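Phenol hydroxylase component phL (Pseudomonas stutzeri, PDB 3U52) probably serves as a helical, non-catalytic subunit of the multicomponent hydroxylase that oxidises phenol, building the six-chain assembly together with the other hydroxylase subunits. Local coordinates at residues 19-23 / 24-28; 73-76 / 77-81; 232-235 / 236-239; 248-251 / 252-255. All blocks are in the same frame, centred on the assembly; numbering follows the deposited sequence.

Contact 1 of 4, residues 19-23 / 24-28; sequences HIARR and FGDKP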
# COMPACT_ATOMS: atom_id res chain seq x y z
N HIS D 19 -28.27 -2.30 1.10
CA HIS D 19 -28.69 -0.90 1.14
C HIS D 19 -28.14 -0.08 -0.04
O HIS D 19 -28.84 0.79 -0.58
CB HIS D 19 -28.38 -0.26 2.51
CG HIS D 19 -26.96 -0.34 2.92
ND1 HIS D 19 -26.42 -1.42 3.59
CD2 HIS D 19 -25.95 0.54 2.76
CE1 HIS D 19 -25.14 -1.20 3.82
NE2 HIS D 19 -24.83 -0.01 3.32
N ILE D 20 -26.92 -0.41 -0.47
CA ILE D 20 -26.33 0.18 -1.69
C ILE D 20 -27.10 -0.31 -2.95
O ILE D 20 -27.42 0.47 -3.81
CB ILE D 20 -24.76 -0.03 -1.78
CG1 ILE D 20 -24.04 0.49 -0.54
CG2 ILE D 20 -24.14 0.59 -3.09
CD1 ILE D 20 -24.29 2.01 -0.25
N ALA D 21 -27.42 -1.58 -3.02
CA ALA D 21 -28.05 -2.14 -4.21
C ALA D 21 -29.47 -1.64 -4.37
O ALA D 21 -29.93 -1.42 -5.50
CB ALA D 21 -28.04 -3.64 -4.13
N ARG D 22 -30.17 -1.46 -3.24
CA ARG D 22 -31.49 -0.79 -3.25
C ARG D 22 -31.47 0.59 -3.85
O ARG D 22 -32.36 0.96 -4.60
CB ARG D 22 -32.07 -0.71 -1.84
CG ARG D 22 -33.00 -1.76 -1.53
CD ARG D 22 -33.30 -1.73 -0.04
NE ARG D 22 -32.76 -2.93 0.51
CZ ARG D 22 -32.02 -3.07 1.60
NH1 ARG D 22 -31.69 -2.07 2.42
NH2 ARG D 22 -31.65 -4.28 1.85
N ARG D 23 -30.46 1.37 -3.51
CA ARG D 23 -30.35 2.76 -3.94
C ARG D 23 -29.75 2.89 -5.36
O ARG D 23 -30.20 3.74 -6.14
CB ARG D 23 -29.47 3.51 -2.93
CG ARG D 23 -29.46 5.00 -3.12
CD ARG D 23 -28.81 5.69 -1.93
NE ARG D 23 -29.58 5.70 -0.67
CZ ARG D 23 -30.56 6.56 -0.38
NH1 ARG D 23 -30.97 7.47 -1.25
NH2 ARG D 23 -31.14 6.49 0.81
N PHE D 24 -28.75 2.08 -5.70
CA PHE D 24 -28.09 2.27 -6.99
C PHE D 24 -28.09 1.10 -7.97
O PHE D 24 -27.50 1.25 -9.04
CB PHE D 24 -26.64 2.69 -6.79
CG PHE D 24 -26.47 3.88 -5.90
CD1 PHE D 24 -26.18 3.71 -4.54
CD2 PHE D 24 -26.55 5.18 -6.42
CE1 PHE D 24 -25.99 4.80 -3.73
CE2 PHE D 24 -26.36 6.29 -5.60
CZ PHE D 24 -26.09 6.10 -4.26
N GLY D 25 -28.67 -0.04 -7.61
CA GLY D 25 -28.69 -1.24 -8.48
C GLY D 25 -27.70 -2.29 -8.02
O GLY D 25 -26.74 -1.95 -7.34
N ASP D 26 -27.90 -3.57 -8.38
CA ASP D 26 -26.91 -4.57 -7.94
C ASP D 26 -25.85 -4.57 -8.98
O ASP D 26 -25.96 -5.24 -10.02
CB ASP D 26 -27.46 -6.00 -7.70
CG ASP D 26 -26.41 -6.97 -6.99
OD1 ASP D 26 -25.93 -6.75 -5.82
OD2 ASP D 26 -26.07 -8.01 -7.63
N LYS D 27 -24.83 -3.77 -8.69
CA LYS D 27 -23.64 -3.64 -9.51
C LYS D 27 -22.60 -3.08 -8.55
O LYS D 27 -22.98 -2.50 -7.50
CB LYS D 27 -23.91 -2.68 -10.68
CG LYS D 27 -24.02 -1.23 -10.28
CD LYS D 27 -24.51 -0.38 -11.46
CE LYS D 27 -23.91 1.01 -11.40
NZ LYS D 27 -24.76 1.94 -10.65
N PRO D 28 -21.28 -3.26 -8.86
CA PRO D 28 -20.18 -2.76 -8.01
C PRO D 28 -20.29 -1.28 -7.74
O PRO D 28 -20.67 -0.50 -8.63
CB PRO D 28 -18.95 -3.04 -8.87
CG PRO D 28 -19.38 -4.22 -9.74
CD PRO D 28 -20.78 -3.99 -10.05
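Phe24 and Gly25 finish helix 18-24, each donating back to a carbonyl of its last full turn. Gly25 is the residue that leaves the helix, with a positive phi of 104°; any side chain there would be jammed against the carbonyl oxygen of Phe24. Ile20 O receives Phe24 N at 2.8 Å almost head-on, with a C=O...N angle of 167°. Ala21 O takes Gly25 N at the same 2.8 Å, but this donor comes in bent and tilted from the carbonyl plane, as the chain is already turning off the helix. The Ala21 CA hydrogen points at the carbonyl of Gly25, Ala21 CA to Gly25 O 3.4 Å, a CA-H...O contact. Phe24 O receives a weak bond from Lys27 NZ at 3.3 Å. Between neighbours, the aliphatic part of Arg23 covers one face of the Phe24 ring in a CH-pi contact, its CG 3.7 Å from the ring centroid. Arg23 CG stands anti to the backbone N (chi1 -170°), which lays the chain alongside the ring and carries the guanidinium past it to salt bridges with Asp38 through NE and Asp69 through NH1. Tyr37 meets the Phe24 ring edge-to-face, and Asp26 OD2 has a weak bond from His15. One turn back, Ile20 CG2 touches Phe24 CD1 at 4.0 Å.

Contact 2 of 4, residues 73-76 / 77-81; sequences VSDP and RQFYY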
# COMPACT_ATOMS: atom_id res chain seq x y z
N VAL D 73 -28.92 14.95 -1.19
CA VAL D 73 -27.78 15.86 -1.05
C VAL D 73 -26.53 14.99 -1.03
O VAL D 73 -26.35 14.19 -0.11
CB VAL D 73 -27.88 16.74 0.21
CG1 VAL D 73 -26.56 17.45 0.48
CG2 VAL D 73 -29.02 17.77 0.08
N SER D 74 -25.71 15.12 -2.07
CA SER D 74 -24.50 14.31 -2.23
C SER D 74 -23.33 15.23 -2.58
O SER D 74 -23.54 16.35 -3.04
CB SER D 74 -24.65 13.28 -3.34
OG SER D 74 -25.72 12.38 -3.02
N ASP D 75 -22.12 14.74 -2.39
CA ASP D 75 -20.92 15.56 -2.51
C ASP D 75 -20.36 15.37 -3.94
O ASP D 75 -20.01 14.25 -4.32
CB ASP D 75 -19.89 15.12 -1.46
CG ASP D 75 -18.64 16.01 -1.45
OD1 ASP D 75 -18.57 16.96 -2.25
OD2 ASP D 75 -17.72 15.78 -0.66
N PRO D 76 -20.30 16.47 -4.73
CA PRO D 76 -19.65 16.45 -6.05
C PRO D 76 -18.16 16.06 -6.01
O PRO D 76 -17.68 15.49 -6.99
CB PRO D 76 -19.81 17.91 -6.57
CG PRO D 76 -20.85 18.54 -5.68
CD PRO D 76 -20.86 17.78 -4.37
N ARG D 77 -17.44 16.37 -4.93
CA ARG D 77 -16.04 15.98 -4.74
C ARG D 77 -15.89 14.47 -4.40
O ARG D 77 -14.79 13.92 -4.48
CB ARG D 77 -15.41 16.84 -3.62
CG ARG D 77 -15.49 18.36 -3.80
CD ARG D 77 -15.27 19.03 -2.43
NE ARG D 77 -16.13 18.48 -1.37
CZ ARG D 77 -15.98 18.70 -0.06
NH1 ARG D 77 -15.08 19.54 0.36
NH2 ARG D 77 -16.78 18.11 0.82
N GLN D 78 -16.98 13.82 -4.00
CA GLN D 78 -16.96 12.39 -3.57
C GLN D 78 -15.98 12.09 -2.42
O GLN D 78 -15.29 11.07 -2.41
CB GLN D 78 -16.71 11.51 -4.78
CG GLN D 78 -17.62 11.89 -5.94
CD GLN D 78 -18.91 11.18 -5.94
OE1 GLN D 78 -19.98 11.77 -5.61
NE2 GLN D 78 -18.87 9.90 -6.31
N PHE D 79 -15.93 12.99 -1.45
CA PHE D 79 -15.05 12.83 -0.32
C PHE D 79 -15.64 11.82 0.68
O PHE D 79 -16.61 12.10 1.37
CB PHE D 79 -14.83 14.18 0.38
CG PHE D 79 -13.79 15.07 -0.25
CD1 PHE D 79 -13.49 16.30 0.35
CD2 PHE D 79 -13.11 14.73 -1.41
CE1 PHE D 79 -12.52 17.16 -0.22
CE2 PHE D 79 -12.15 15.59 -1.99
CZ PHE D 79 -11.83 16.78 -1.39
N TYR D 80 -15.03 10.65 0.77
CA TYR D 80 -15.10 9.83 1.98
C TYR D 80 -13.83 10.18 2.70
O TYR D 80 -13.03 10.99 2.17
CB TYR D 80 -15.25 8.34 1.65
CG TYR D 80 -14.16 7.82 0.75
CD1 TYR D 80 -13.09 7.13 1.28
CD2 TYR D 80 -14.19 8.02 -0.61
CE1 TYR D 80 -12.05 6.68 0.49
CE2 TYR D 80 -13.17 7.56 -1.41
CZ TYR D 80 -12.10 6.89 -0.84
OH TYR D 80 -11.05 6.42 -1.62
N TYR D 81 -13.61 9.60 3.89
CA TYR D 81 -12.50 10.04 4.74
C TYR D 81 -11.14 10.02 4.02
O TYR D 81 -10.40 10.99 4.09
CB TYR D 81 -12.41 9.20 6.01
CG TYR D 81 -11.29 9.60 6.91
CD1 TYR D 81 -11.49 10.55 7.93
CD2 TYR D 81 -10.02 9.04 6.77
CE1 TYR D 81 -10.47 10.90 8.78
CE2 TYR D 81 -8.98 9.40 7.65
CZ TYR D 81 -9.22 10.32 8.64
OH TYR D 81 -8.23 10.65 9.50
O HOH W 1 -18.25 14.22 1.59
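A type I beta turn from Asp75 to Gln78, overlaid by an Asx turn, reverses the chain just ahead of helix 81-105, and Asp75 takes part in almost every bond of it. Its main-chain oxygen closes the turn: Gln78 N lies 3.1 Å from Asp75 O, well above the carbonyl plane. The side chain makes the Asx turn, Asp75 OD1 accepting from Arg77 N at 3.0 Å from above the carboxylate plane. With CG anti to the backbone N (chi1 -175°), the carboxylate is turned toward residues 77-79, where it also meets the side chain of Arg77. That guanidinium grips it side-on: NE gives a nearly straight bond of 3.0 Å to Asp75 OD1 on its syn lone pair, and NH2 reaches Asp75 OD2 at 2.9 Å, the two flat groups 46° apart. Phe79 N adds a weak bond to OD2, and a water lies 2.8 Å from Asp75 OD2 and 2.7 Å from Phe79 O. Phe79 CD1 sits 3.5 Å above the centre of the Arg77 guanidinium, while Arg77 NH1 goes on to a salt bridge with Glu259 of helix 251-274. An asparagine in place of Asp75 would probably leave Arg77 without the negative charge that holds its guanidinium against the turn. The whole is an Asp-Pro-Arg-Gln reverse turn, its aspartate side chain fixing the i+2 amide as in an Asx turn.

Contact 3 of 4, residues 232-235 / 236-239; sequences DKMD and QWFE. With XE (xenon), chain B.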
# COMPACT_ATOMS: atom_id res chain seq x y z
N ASP D 232 -9.85 37.80 -1.65
CA ASP D 232 -9.74 38.38 -2.96
C ASP D 232 -9.55 39.88 -2.91
O ASP D 232 -8.51 40.39 -3.33
CB ASP D 232 -10.97 38.09 -3.79
CG ASP D 232 -10.92 36.73 -4.46
OD1 ASP D 232 -9.87 36.04 -4.39
OD2 ASP D 232 -11.97 36.33 -5.05
N LYS D 233 -10.56 40.60 -2.40
CA LYS D 233 -10.52 42.07 -2.44
C LYS D 233 -9.52 42.70 -1.48
O LYS D 233 -8.66 43.46 -1.91
CB LYS D 233 -11.94 42.66 -2.35
CG LYS D 233 -12.69 42.27 -3.61
CD LYS D 233 -14.15 42.52 -3.52
CE LYS D 233 -14.99 41.53 -4.34
NZ LYS D 233 -14.74 41.60 -5.81
N MET D 234 -9.57 42.34 -0.19
CA MET D 234 -8.53 42.78 0.73
C MET D 234 -7.15 42.31 0.26
O MET D 234 -6.17 43.07 0.36
CB MET D 234 -8.82 42.29 2.12
CG MET D 234 -8.40 43.21 3.21
SD MET D 234 -9.25 42.84 4.80
CE MET D 234 -10.96 42.87 4.25
N ASP D 235 -7.06 41.08 -0.27
CA ASP D 235 -5.78 40.53 -0.71
C ASP D 235 -5.09 41.43 -1.77
O ASP D 235 -3.90 41.73 -1.68
CB ASP D 235 -5.96 39.09 -1.21
CG ASP D 235 -4.65 38.44 -1.68
OD1 ASP D 235 -3.81 38.12 -0.82
OD2 ASP D 235 -4.49 38.23 -2.90
N GLN D 236 -5.85 41.89 -2.75
CA GLN D 236 -5.33 42.89 -3.70
C GLN D 236 -4.84 44.16 -3.00
O GLN D 236 -3.78 44.69 -3.32
CB GLN D 236 -6.41 43.29 -4.71
CG GLN D 236 -6.88 42.14 -5.58
CD GLN D 236 -7.85 42.60 -6.67
OE1 GLN D 236 -7.65 43.66 -7.28
NE2 GLN D 236 -8.90 41.79 -6.93
N TRP D 237 -5.65 44.67 -2.08
CA TRP D 237 -5.36 45.92 -1.38
C TRP D 237 -4.11 45.83 -0.50
O TRP D 237 -3.39 46.84 -0.34
CB TRP D 237 -6.59 46.34 -0.59
CG TRP D 237 -6.41 47.47 0.37
CD1 TRP D 237 -6.51 48.81 0.09
CD2 TRP D 237 -6.14 47.35 1.76
NE1 TRP D 237 -6.31 49.54 1.24
CE2 TRP D 237 -6.08 48.68 2.28
CE3 TRP D 237 -5.93 46.27 2.62
CZ2 TRP D 237 -5.81 48.94 3.63
CZ3 TRP D 237 -5.68 46.54 3.96
CH2 TRP D 237 -5.62 47.86 4.45
N PHE D 238 -3.82 44.65 0.06
CA PHE D 238 -2.57 44.44 0.85
C PHE D 238 -1.30 44.87 0.09
O PHE D 238 -0.32 45.32 0.69
CB PHE D 238 -2.42 42.99 1.34
CG PHE D 238 -3.31 42.64 2.49
CD1 PHE D 238 -3.83 41.37 2.62
CD2 PHE D 238 -3.64 43.59 3.44
CE1 PHE D 238 -4.66 41.07 3.71
CE2 PHE D 238 -4.47 43.29 4.53
CZ PHE D 238 -4.98 42.05 4.66
N GLU D 239 -1.34 44.74 -1.23
CA GLU D 239 -0.21 45.12 -2.08
C GLU D 239 0.12 46.63 -1.98
O GLU D 239 1.29 47.01 -1.82
CB GLU D 239 -0.49 44.67 -3.52
CG GLU D 239 0.34 45.33 -4.61
CD GLU D 239 0.08 44.71 -5.98
OE1 GLU D 239 -0.72 45.27 -6.78
OE2 GLU D 239 0.65 43.63 -6.25
XE XE B . -11.81 33.81 -2.27
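The Phe238 ring has Met234 O over one face, 3.5 Å above the plane and shifted toward the rim, while the same oxygen lies at the edge of the Trp237 ring, in its plane. Both aromatics thus flank one turn of helix 211-240. Met234 O also accepts Phe238 N at 2.8 Å. The Met234 side chain touches both rings: its CG meets Phe238 CZ at 3.9 Å and Trp237 CE3 at 4.0 Å. Its sulfur makes an oblique Met-aromatic contact, SD being 5.3 Å from the Phe238 centroid and 48° off the ring normal. Phe238 CG sits anti to the carbonyl carbon (chi1 -76°), folding the ring back toward the preceding turn. A leucine in place of Phe238 removes the ring and would probably cost the Met-aromatic contact and open a gap beside Met234 CG. Ahead of this, Gln236 N bonds to Asp232 O and Trp237 N to Lys233 O in the usual helical way, and Gln236 CG rests 3.3 Å from Asp232 O. The Asp232 side chain turns elsewhere, toward the xenon pocket it lines with Tyr227 and Tyr257; Asp232 OD1 is 3.6 Å from the xenon. Asp235 is held by a hydrogen bond from Ser247 and a salt bridge to Arg105 of the second subunit, and Glu239 pairs with Arg110 of that subunit. This turn therefore combines an apolar face of sulfur and rings with acidic groups that link the two copies, while the uncharged xenon is likely to meet Asp232 through dispersion and polarisation rather than a directed bond.

Contact 4 of 4, residues 248-251 / 252-255; sequences MLTE and FMRD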
# COMPACT_ATOMS: atom_id res chain seq x y z
N MET D 248 0.96 34.60 -0.10
CA MET D 248 1.40 33.24 -0.25
C MET D 248 0.96 32.45 0.95
O MET D 248 0.79 31.22 0.86
CB MET D 248 2.92 33.16 -0.50
CG MET D 248 3.82 33.61 0.65
SD MET D 248 5.61 33.48 0.18
CE MET D 248 5.86 34.93 -0.81
N LEU D 249 0.72 33.13 2.07
CA LEU D 249 0.21 32.46 3.28
C LEU D 249 -1.29 32.18 3.27
O LEU D 249 -1.77 31.34 4.00
CB LEU D 249 0.64 33.22 4.54
CG LEU D 249 2.15 33.51 4.61
CD1 LEU D 249 2.47 34.30 5.88
CD2 LEU D 249 2.95 32.18 4.58
N THR D 250 -2.03 32.86 2.41
CA THR D 250 -3.48 32.71 2.40
C THR D 250 -3.93 31.99 1.15
O THR D 250 -5.12 31.98 0.83
CB THR D 250 -4.15 34.10 2.49
OG1 THR D 250 -3.62 34.91 1.44
CG2 THR D 250 -3.82 34.80 3.86
N GLU D 251 -3.00 31.37 0.42
CA GLU D 251 -3.41 30.70 -0.80
C GLU D 251 -4.21 29.44 -0.41
O GLU D 251 -5.12 29.04 -1.11
CB GLU D 251 -2.19 30.35 -1.70
CG GLU D 251 -2.53 29.82 -3.13
CD GLU D 251 -3.19 30.83 -4.11
OE1 GLU D 251 -3.20 32.06 -3.87
OE2 GLU D 251 -3.70 30.37 -5.15
N PHE D 252 -3.86 28.82 0.70
CA PHE D 252 -4.64 27.69 1.18
C PHE D 252 -6.15 28.07 1.22
O PHE D 252 -7.01 27.33 0.73
CB PHE D 252 -4.11 27.24 2.56
CG PHE D 252 -4.81 26.02 3.09
CD1 PHE D 252 -4.25 24.74 2.90
CD2 PHE D 252 -6.03 26.14 3.79
CE1 PHE D 252 -4.89 23.57 3.40
CE2 PHE D 252 -6.70 24.99 4.30
CZ PHE D 252 -6.14 23.69 4.08
N MET D 253 -6.45 29.26 1.76
CA MET D 253 -7.84 29.73 1.96
C MET D 253 -8.53 29.97 0.63
O MET D 253 -9.74 29.68 0.50
CB MET D 253 -7.86 31.03 2.78
CG MET D 253 -7.49 30.92 4.25
SD MET D 253 -5.79 30.49 4.62
CE MET D 253 -5.50 31.66 5.97
N ARG D 254 -7.83 30.52 -0.36
CA ARG D 254 -8.46 30.67 -1.69
C ARG D 254 -8.77 29.35 -2.40
O ARG D 254 -9.87 29.18 -2.98
CB ARG D 254 -7.66 31.61 -2.62
CG ARG D 254 -7.78 33.09 -2.25
CD ARG D 254 -6.93 33.99 -3.20
NE ARG D 254 -5.50 33.75 -2.99
CZ ARG D 254 -4.80 34.34 -2.03
NH1 ARG D 254 -5.40 35.23 -1.26
NH2 ARG D 254 -3.49 34.04 -1.85
N ASP D 255 -7.82 28.41 -2.37
CA ASP D 255 -8.05 27.07 -2.91
C ASP D 255 -9.19 26.36 -2.16
O ASP D 255 -10.06 25.73 -2.79
CB ASP D 255 -6.74 26.23 -2.80
CG ASP D 255 -5.69 26.61 -3.89
OD1 ASP D 255 -6.06 27.36 -4.84
OD2 ASP D 255 -4.49 26.20 -3.78
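Leu249 opens the approach to helix 251-274, its carbonyl oxygen 4.2 Å from Met253 SD, and Thr250 then holds the N-cap position, although its side chain makes no capping bond. Instead Thr250 O accepts Arg254 N at 3.3 Å, starting the helical pattern, while Met253 N adds a weak bond to the same oxygen. Thr250 OG1, placed between the backbone N and the carbonyl carbon (chi1 54°), gets a weak bond of 3.2 Å from Arg254 NH1, and its CG2 touches Met253 CE. Thr250 O lies over the centre of one guanidinium face, so the cationic plane roofs the start of the helix. Glu251 comes next, its chain bent at chi2 (67°), which brings one oxygen to the guanidinium edge: OE1 takes Arg254 NH2 at 2.8 Å and Arg254 NE at 3.0 Å, both donors keeping it in the guanidinium plane. Both nitrogens grip the same oxygen, a side-on salt bridge to a single atom. Arg254 NH1 also donates to Tyr231 O, and the Arg254 side chain comes within about 4 Å of a bound xenon. Near the helix N terminus the Glu251 and Asp255 carboxylates would be favoured by the dipole, yet they stand as like charges, planes 88° apart. Asp255 N meets Glu251 O in a nearly straight bond of 3.0 Å, and Glu251 OE2 faces Asp255 OD1 at 3.8 Å.

How the contacts relate
All four contacts are local and come one after another along the chain; none nests in or crosses another. Contact 1 ends helix 18-24 at the surface and turns the chain toward helix 31-36. Contact 2, its centre about 17 Å from that of contact 1, closes a tight turn before helix 81-105, and its Arg77 looks to helix 251-274. Contact 3 lies late in helix 211-240, on the opposite side of the chain's centre from contacts 1 and 2. Contact 4 starts helix 251-274 and touches contact 3, centres about 12 Å apart, through a long, weak ion pair of Asp235 with Arg254; both also reach the second subunit.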